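Local coordinates for protein epoxide hydrolase (Aspergillus niger, PDB 3G02) that probably hydrolyses epoxides to diols, as an alpha/beta-hydrolase-fold enzyme evolved in the laboratory for higher enantioselectivity, at residues N218-P222 and W357-T361. The protein carries 9 engineered substitutions. Numbering follows the deposited sequence.
Sequences NMSAP and WIATT. Engineered in segment 218-222: N218 (natural residue Ala), S220 (natural residue Arg). With FMT (formic acid), chain D.
P222 and A221 lie over one face of the W357 indole. The contact belongs to an alpha/beta-hydrolase fold. It joins the loop after strand 209-214 to the short helix 355-358, which leads into edge strand 362-369, away from the predicted catalytic residues. The side chains of P222 and W357 run across each other at about a right angle. P222 CD makes a CH-pi contact 3.5 Å from the centroid of the five-membered ring of W357, 13° off the normal. A221 CA sits over the six-membered ring, displaced toward the rim. A221 CB touches W357 CH2 at 3.5 Å. W357 NE1 donates to P226 O, in a second part of the same loop, which probably helps to fix the rotation of the ring. Beside this stack, M219 reaches W357 and T361. Its chain is extended at chi2 and bends at chi3 (-69°), and M219 CE comes 3.7 Å from T361 CG2. M219 CE also lies 3.4 Å from W357 O. That carbonyl already accepts from T360 N and T360 OG1. The T361 hydroxyl turns back in the same way, and its OG1 donates to a lone pair of I358 O at 2.7 Å.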
loop_
_atom_site.group_PDB
_atom_site.type_symbol
_atom_site.label_atom_id
_atom_site.label_comp_id
_atom_site.label_asym_id
_atom_site.label_seq_id
_atom_site.Cartn_x
_atom_site.Cartn_y
_atom_site.Cartn_z
ATOM N N ASN A 218 -15.889 -13.588 -4.704
ATOM C CA ASN A 218 -15.585 -12.263 -4.161
ATOM C C ASN A 218 -16.812 -11.498 -3.640
ATOM O O ASN A 218 -16.714 -10.324 -3.273
ATOM C CB ASN A 218 -14.865 -11.438 -5.242
ATOM C CG ASN A 218 -14.096 -10.252 -4.675
ATOM O OD1 ASN A 218 -14.018 -9.193 -5.307
ATOM N ND2 ASN A 218 -13.512 -10.428 -3.494
ATOM N N MET A 219 -17.956 -12.175 -3.593
ATOM C CA MET A 219 -19.228 -11.553 -3.208
ATOM C C MET A 219 -19.255 -11.021 -1.774
ATOM O O MET A 219 -18.518 -11.493 -0.905
ATOM C CB MET A 219 -20.372 -12.556 -3.383
ATOM C CG MET A 219 -20.400 -13.646 -2.305
ATOM S SD MET A 219 -21.705 -14.859 -2.510
ATOM C CE MET A 219 -23.159 -13.867 -2.150
ATOM N N SER A 220 -20.118 -10.034 -1.542
ATOM C CA SER A 220 -20.467 -9.608 -0.189
ATOM C C SER A 220 -21.798 -10.256 0.206
ATOM O O SER A 220 -22.368 -11.025 -0.573
ATOM C CB SER A 220 -20.550 -8.082 -0.102
ATOM O OG SER A 220 -21.430 -7.561 -1.083
ATOM N N ALA A 221 -22.285 -9.954 1.409
ATOM C CA ALA A 221 -23.543 -10.521 1.906
ATOM C C ALA A 221 -24.713 -10.267 0.950
ATOM O O ALA A 221 -24.900 -9.137 0.492
ATOM C CB ALA A 221 -23.862 -9.981 3.292
ATOM N N PRO A 222 -25.490 -11.323 0.630
ATOM C CA PRO A 222 -26.642 -11.173 -0.260
ATOM C C PRO A 222 -27.788 -10.413 0.417
ATOM O O PRO A 222 -28.258 -10.831 1.479
ATOM C CB PRO A 222 -27.043 -12.619 -0.571
ATOM C CG PRO A 222 -26.541 -13.413 0.576
ATOM C CD PRO A 222 -25.317 -12.716 1.083
ATOM N N TRP A 357 -24.747 -18.709 0.346
ATOM C CA TRP A 357 -24.498 -17.398 -0.246
ATOM C C TRP A 357 -24.066 -17.560 -1.697
ATOM O O TRP A 357 -24.579 -16.880 -2.582
ATOM C CB TRP A 357 -23.427 -16.650 0.543
ATOM C CG TRP A 357 -23.907 -16.018 1.820
ATOM C CD1 TRP A 357 -25.040 -16.328 2.527
ATOM C CD2 TRP A 357 -23.242 -14.992 2.561
ATOM N NE1 TRP A 357 -25.126 -15.541 3.653
ATOM C CE2 TRP A 357 -24.034 -14.712 3.697
ATOM C CE3 TRP A 357 -22.057 -14.265 2.365
ATOM C CZ2 TRP A 357 -23.678 -13.741 4.639
ATOM C CZ3 TRP A 357 -21.702 -13.300 3.303
ATOM C CH2 TRP A 357 -22.511 -13.049 4.427
ATOM N N ILE A 358 -23.126 -18.474 -1.935
ATOM C CA ILE A 358 -22.641 -18.764 -3.284
ATOM C C ILE A 358 -23.786 -19.216 -4.203
ATOM O O ILE A 358 -23.830 -18.858 -5.381
ATOM C CB ILE A 358 -21.499 -19.812 -3.246
ATOM C CG1 ILE A 358 -20.311 -19.257 -2.453
ATOM C CG2 ILE A 358 -21.070 -20.219 -4.656
ATOM C CD1 ILE A 358 -19.365 -20.307 -1.924
ATOM N N ALA A 359 -24.722 -19.977 -3.636
ATOM C CA ALA A 359 -25.887 -20.477 -4.370
ATOM C C ALA A 359 -26.783 -19.372 -4.943
ATOM O O ALA A 359 -27.490 -19.594 -5.928
ATOM C CB ALA A 359 -26.699 -21.415 -3.487
ATOM N N THR A 360 -26.744 -18.186 -4.335
ATOM C CA THR A 360 -27.549 -17.052 -4.808
ATOM C C THR A 360 -26.958 -16.405 -6.060
ATOM O O THR A 360 -27.591 -15.549 -6.682
ATOM C CB THR A 360 -27.712 -15.949 -3.729
ATOM O OG1 THR A 360 -26.461 -15.275 -3.532
ATOM C CG2 THR A 360 -28.199 -16.529 -2.409
ATOM N N THR A 361 -25.741 -16.814 -6.420
ATOM C CA THR A 361 -24.985 -16.159 -7.486
ATOM C C THR A 361 -24.888 -16.980 -8.775
ATOM O O THR A 361 -24.287 -16.539 -9.761
ATOM C CB THR A 361 -23.560 -15.784 -7.017
ATOM O OG1 THR A 361 -22.742 -16.959 -6.979
ATOM C CG2 THR A 361 -23.589 -15.142 -5.641
HETATM C C FMT D . -16.392 -14.329 -8.479
HETATM O O1 FMT D . -15.621 -13.952 -7.597
HETATM O O2 FMT D . -17.579 -14.593 -8.281
#